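Local coordinates for protein alanine dehydrogenase (Archaeoglobus fulgidus, PDB 1OMO) that catalyses the NAD(+)-dependent oxidative deamination of L-alanine to pyruvate, and the reverse reductive amination, as a homodimer, at residues Met85-Pro90 and Ala299-Val304; Leu226-Leu231 and Lys256-Val261. One frame throughout, in Å; residues are numbered along the deposited sequence.

Contact 1: Met85-Pro90 and Ala299-Val304; sequences MILNSP and AVAKVV
Ala-301 meets Met-85 and Leu-87, which project from the same face of strand 83-88 with Ile-86 turned the other way between them. The contact is apolar. The Ala-301 methyl carbon CB lies 3.8 Å from Met-85 CG and 4.2 Å from Leu-87 CG, so the methyl sits against both side chains. Met-85 carries CG anti to its backbone nitrogen, beside the carbonyl carbon (chi1 161°), and then bends at chi2 and chi3. The curl keeps the thioether close to the strand and brings CE back to 4.2 Å from Ala-301 CB.

Leu-87 works farther along the helix with its branched end. Its CD1 rests 3.9 Å from Ala-301 O, a van der Waals touch on a backbone carbonyl, and 4.5 Å from Lys-302 CA. No hydrogen bond joins the two segments. Lys-302 extends its chain past the contact, and its NZ is hydrogen-bonded to Met-59 O.

Strand and helix axes pass 9.6 Å apart at 75°, so the helix runs across the strand and meets it at a limited patch, with 137 Å² buried in all. Strand 83-88 is hydrogen-bonded between strands 61-69 and 95-100, and helix 294-311 covers one face of that mixed sheet. There Met-85 also packs on Lys-65, the inferred proton donor/acceptor, so the contact probably lies beside the catalytic region, although the Met-85 side chain is about 13 Å from the bound NAD; Leu-87 reaches Tyr-61 and Tyr-305. On the other face Ile-86 packs against Trp-66 of the second subunit, and Asn-88 OD1 is hydrogen-bonded to NE1 of that same Trp-66, as suits the beta-sandwich dimer.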
loop_
_atom_site.group_PDB
_atom_site.type_symbol
_atom_site.label_atom_id
_atom_site.label_comp_id
_atom_site.label_asym_id
_atom_site.label_seq_id
_atom_site.Cartn_x
_atom_site.Cartn_y
_atom_site.Cartn_z
ATOM N N MET A 85 5.459 -8.639 3.790
ATOM C CA MET A 85 4.638 -8.934 2.626
ATOM C C MET A 85 3.362 -9.640 3.081
ATOM O O MET A 85 3.405 -10.608 3.869
ATOM C CB MET A 85 5.403 -9.864 1.667
ATOM C CG MET A 85 4.536 -10.645 0.624
ATOM S SD MET A 85 3.683 -9.549 -0.545
ATOM C CE MET A 85 5.081 -9.221 -1.705
ATOM N N ILE A 86 2.233 -9.129 2.603
ATOM C CA ILE A 86 0.946 -9.743 2.865
ATOM C C ILE A 86 0.611 -10.376 1.497
ATOM O O ILE A 86 0.539 -9.679 0.476
ATOM C CB ILE A 86 -0.165 -8.727 3.252
ATOM C CG1 ILE A 86 0.189 -7.981 4.556
ATOM C CG2 ILE A 86 -1.479 -9.505 3.432
ATOM C CD1 ILE A 86 -0.685 -6.762 4.893
ATOM N N LEU A 87 0.447 -11.697 1.476
ATOM C CA LEU A 87 0.150 -12.449 0.250
ATOM C C LEU A 87 -1.319 -12.763 0.268
ATOM O O LEU A 87 -1.792 -13.343 1.238
ATOM C CB LEU A 87 0.893 -13.786 0.229
ATOM C CG LEU A 87 1.758 -14.261 -0.929
ATOM C CD1 LEU A 87 1.791 -15.766 -0.850
ATOM C CD2 LEU A 87 1.247 -13.843 -2.262
ATOM N N ASN A 88 -2.031 -12.425 -0.805
ATOM C CA ASN A 88 -3.477 -12.684 -0.849
ATOM C C ASN A 88 -3.918 -13.550 -2.016
ATOM O O ASN A 88 -3.169 -13.788 -2.959
ATOM C CB ASN A 88 -4.267 -11.378 -0.934
ATOM C CG ASN A 88 -3.895 -10.375 0.163
ATOM O OD1 ASN A 88 -2.743 -9.919 0.252
ATOM N ND2 ASN A 88 -4.871 -10.024 0.997
ATOM N N SER A 89 -5.160 -14.017 -1.939
ATOM C CA SER A 89 -5.748 -14.811 -3.017
ATOM C C SER A 89 -6.514 -13.846 -3.915
ATOM O O SER A 89 -7.330 -13.076 -3.437
ATOM C CB SER A 89 -6.721 -15.848 -2.454
ATOM O OG SER A 89 -7.665 -16.247 -3.436
ATOM N N PRO A 90 -6.258 -13.865 -5.225
ATOM C CA PRO A 90 -7.009 -12.940 -6.073
ATOM C C PRO A 90 -8.507 -13.315 -6.214
ATOM O O PRO A 90 -9.328 -12.473 -6.595
ATOM C CB PRO A 90 -6.270 -13.012 -7.411
ATOM C CG PRO A 90 -4.875 -13.444 -7.039
ATOM C CD PRO A 90 -5.171 -14.503 -5.985
ATOM N N ALA A 299 6.116 -12.432 -6.925
ATOM C CA ALA A 299 6.585 -13.658 -7.590
ATOM C C ALA A 299 7.380 -14.484 -6.586
ATOM O O ALA A 299 7.113 -15.666 -6.346
ATOM C CB ALA A 299 7.477 -13.310 -8.788
ATOM N N VAL A 300 8.352 -13.840 -5.976
ATOM C CA VAL A 300 9.166 -14.518 -5.017
ATOM C C VAL A 300 8.394 -14.945 -3.760
ATOM O O VAL A 300 8.684 -15.988 -3.192
ATOM C CB VAL A 300 10.372 -13.643 -4.650
ATOM C CG1 VAL A 300 10.705 -13.823 -3.199
ATOM C CG2 VAL A 300 11.579 -14.031 -5.519
ATOM N N ALA A 301 7.434 -14.151 -3.308
ATOM C CA ALA A 301 6.677 -14.551 -2.128
ATOM C C ALA A 301 5.816 -15.797 -2.439
ATOM O O ALA A 301 5.575 -16.649 -1.560
ATOM C CB ALA A 301 5.807 -13.391 -1.637
ATOM N N LYS A 302 5.363 -15.906 -3.687
ATOM C CA LYS A 302 4.576 -17.065 -4.099
ATOM C C LYS A 302 5.389 -18.354 -3.915
ATOM O O LYS A 302 4.861 -19.394 -3.496
ATOM C CB LYS A 302 4.151 -16.958 -5.563
ATOM C CG LYS A 302 4.007 -18.367 -6.188
ATOM C CD LYS A 302 3.309 -18.381 -7.527
ATOM C CE LYS A 302 3.032 -19.825 -7.985
ATOM N NZ LYS A 302 2.083 -19.838 -9.120
ATOM N N VAL A 303 6.674 -18.298 -4.242
ATOM C CA VAL A 303 7.519 -19.473 -4.103
ATOM C C VAL A 303 7.739 -19.847 -2.648
ATOM O O VAL A 303 7.747 -21.025 -2.306
ATOM C CB VAL A 303 8.863 -19.248 -4.780
ATOM C CG1 VAL A 303 9.853 -20.330 -4.348
ATOM C CG2 VAL A 303 8.676 -19.268 -6.292
ATOM N N VAL A 304 7.945 -18.841 -1.800
ATOM C CA VAL A 304 8.143 -19.053 -0.370
ATOM C C VAL A 304 6.874 -19.641 0.245
ATOM O O VAL A 304 6.934 -20.534 1.114
ATOM C CB VAL A 304 8.423 -17.717 0.363
ATOM C CG1 VAL A 304 8.257 -17.891 1.878
ATOM C CG2 VAL A 304 9.822 -17.227 0.032
#

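Contact 2: Leu226-Leu231 and Lys256-Val261; sequences LDVEIL and KGVIGV
Leu-231 and Ile-259 form the buried half of this contact, touching through their terminal methyls: Leu-231 CD1 lies 4.1 Å from Ile-259 CD1, a comfortable apolar distance, and the side chains cross at about a right angle. Ile-259 has CG1 set between its backbone nitrogen and carbonyl carbon (chi1 53°), and with chi2 extended this carries CD1 across to the leucine. Both residues also pack on Ala-253 of helix 251-255, and Leu-231 reaches Ile-287 of strand 285-289, so this end belongs to the domain interior.

The outer half is a valine pair. Val-228 CG1 and Val-258 CG1 are placed 3.2 Å apart, too short for two methyls at rest, so the exact fit there is doubtful; Val-258 CB stands 3.9 Å from Val-228 CG1. Val-258 is exposed and also meets a crystal neighbour, and Val-228 is partly exposed, so this pair lies toward solvent.

Each segment has its own capping feature. Asp-227 is at the N-cap position of the short, weakly bonded helix 228-232: its OD1 accepts from Glu-229 N at 3.0 Å and 166°, with the donor well above the carboxylate plane, while OD2 accepts from Ala-204 N. In the other segment, Gly-257, with positive phi, ends helix 251-255 in a Schellman motif just ahead of Val-258 and Ile-259.

No hydrogen bond joins the two segments; those of Asp-227 stay within its own segment or go to another part of the chain. The chemistry implies that the direct contact between the short helix and the loop before strand 264-267 is apolar, with 163 Å² buried in total and Leu-231 and Ile-259 its more reliable part.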
loop_
_atom_site.group_PDB
_atom_site.type_symbol
_atom_site.label_atom_id
_atom_site.label_comp_id
_atom_site.label_asym_id
_atom_site.label_seq_id
_atom_site.Cartn_x
_atom_site.Cartn_y
_atom_site.Cartn_z
ATOM N N LEU A 226 26.736 6.824 -11.219
ATOM C CA LEU A 226 27.500 6.899 -12.446
ATOM C C LEU A 226 27.684 8.260 -13.039
ATOM O O LEU A 226 26.758 9.065 -13.059
ATOM C CB LEU A 226 26.850 6.003 -13.508
ATOM C CG LEU A 226 27.338 4.553 -13.677
ATOM C CD1 LEU A 226 27.578 3.894 -12.356
ATOM C CD2 LEU A 226 26.338 3.775 -14.502
ATOM N N ASP A 227 28.914 8.485 -13.506
ATOM C CA ASP A 227 29.313 9.690 -14.220
ATOM C C ASP A 227 28.232 9.729 -15.271
ATOM O O ASP A 227 28.015 8.742 -15.941
ATOM C CB ASP A 227 30.673 9.456 -14.937
ATOM C CG ASP A 227 31.211 10.709 -15.679
ATOM O OD1 ASP A 227 30.431 11.616 -16.020
ATOM O OD2 ASP A 227 32.431 10.776 -15.938
ATOM N N VAL A 228 27.561 10.853 -15.431
ATOM C CA VAL A 228 26.519 10.940 -16.435
ATOM C C VAL A 228 27.055 10.664 -17.851
ATOM O O VAL A 228 26.312 10.194 -18.716
ATOM C CB VAL A 228 25.834 12.308 -16.359
ATOM C CG1 VAL A 228 24.918 12.489 -17.506
ATOM C CG2 VAL A 228 25.011 12.393 -15.075
ATOM N N GLU A 229 28.340 10.923 -18.105
ATOM C CA GLU A 229 28.887 10.677 -19.448
ATOM C C GLU A 229 28.817 9.189 -19.819
ATOM O O GLU A 229 28.883 8.839 -20.996
ATOM C CB GLU A 229 30.350 11.154 -19.549
ATOM C CG GLU A 229 30.561 12.689 -19.553
ATOM C CD GLU A 229 30.003 13.389 -20.802
ATOM O OE1 GLU A 229 30.142 12.835 -21.907
ATOM O OE2 GLU A 229 29.450 14.507 -20.689
ATOM N N ILE A 230 28.727 8.313 -18.818
ATOM C CA ILE A 230 28.616 6.879 -19.083
ATOM C C ILE A 230 27.215 6.652 -19.643
ATOM O O ILE A 230 27.040 5.898 -20.586
ATOM C CB ILE A 230 28.759 6.027 -17.777
ATOM C CG1 ILE A 230 30.130 6.252 -17.150
ATOM C CG2 ILE A 230 28.569 4.555 -18.062
ATOM C CD1 ILE A 230 30.300 5.600 -15.760
ATOM N N LEU A 231 26.221 7.326 -19.067
ATOM C CA LEU A 231 24.835 7.180 -19.506
ATOM C C LEU A 231 24.653 7.570 -20.966
ATOM O O LEU A 231 24.006 6.846 -21.736
ATOM C CB LEU A 231 23.886 8.004 -18.613
ATOM C CG LEU A 231 23.775 7.608 -17.133
ATOM C CD1 LEU A 231 22.703 8.485 -16.415
ATOM C CD2 LEU A 231 23.422 6.130 -17.039
ATOM N N LYS A 256 17.931 16.709 -14.517
ATOM C CA LYS A 256 18.729 17.861 -14.898
ATOM C C LYS A 256 18.755 18.030 -16.411
ATOM O O LYS A 256 19.434 18.909 -16.953
ATOM C CB LYS A 256 20.137 17.748 -14.328
ATOM C CG LYS A 256 20.178 17.854 -12.812
ATOM C CD LYS A 256 21.555 18.321 -12.347
ATOM C CE LYS A 256 21.875 17.900 -10.933
ATOM N NZ LYS A 256 23.251 17.324 -10.874
ATOM N N GLY A 257 18.006 17.160 -17.082
ATOM C CA GLY A 257 17.874 17.223 -18.528
ATOM C C GLY A 257 19.007 16.744 -19.409
ATOM O O GLY A 257 19.001 17.013 -20.606
ATOM N N VAL A 258 19.968 16.031 -18.841
ATOM C CA VAL A 258 21.082 15.543 -19.622
ATOM C C VAL A 258 20.615 14.507 -20.640
ATOM O O VAL A 258 20.888 14.637 -21.837
ATOM C CB VAL A 258 22.163 14.983 -18.716
ATOM C CG1 VAL A 258 23.322 14.450 -19.543
ATOM C CG2 VAL A 258 22.651 16.104 -17.795
ATOM N N ILE A 259 19.910 13.482 -20.185
ATOM C CA ILE A 259 19.390 12.505 -21.126
ATOM C C ILE A 259 17.869 12.523 -21.097
ATOM O O ILE A 259 17.249 12.961 -20.118
ATOM C CB ILE A 259 19.870 11.078 -20.819
ATOM C CG1 ILE A 259 19.562 10.735 -19.369
ATOM C CG2 ILE A 259 21.332 10.938 -21.155
ATOM C CD1 ILE A 259 19.669 9.281 -19.090
ATOM N N GLY A 260 17.260 12.061 -22.177
ATOM C CA GLY A 260 15.815 12.032 -22.233
ATOM C C GLY A 260 15.309 10.606 -22.234
ATOM O O GLY A 260 16.044 9.673 -21.905
ATOM N N VAL A 261 14.046 10.433 -22.614
ATOM C CA VAL A 261 13.463 9.099 -22.644
ATOM C C VAL A 261 13.869 8.336 -23.889
ATOM O O VAL A 261 13.775 7.115 -23.932
ATOM C CB VAL A 261 11.935 9.122 -22.581
ATOM C CG1 VAL A 261 11.434 7.692 -22.389
ATOM C CG2 VAL A 261 11.458 10.019 -21.438
#

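In the fold
Both contacts are small and apolar, without a hydrogen bond across, yet they hold different elements in different domains, their centres 36 Å apart on opposite sides of the chain's centre. Contact 1 is core: a helix laid over the mixed sheet of the dimerisation domain, close to the inferred catalytic lysine, with the second subunit behind the strand. Contact 2 lies in the Rossmann-type NAD domain, near its surface and partly buried, where a short helix meets a loop and only the inner pair is buried; no other protein chain of the assembly touches it. Contact 1 sets one alanine methyl against two larger side chains, contact 2 relies on branched aliphatic pairs.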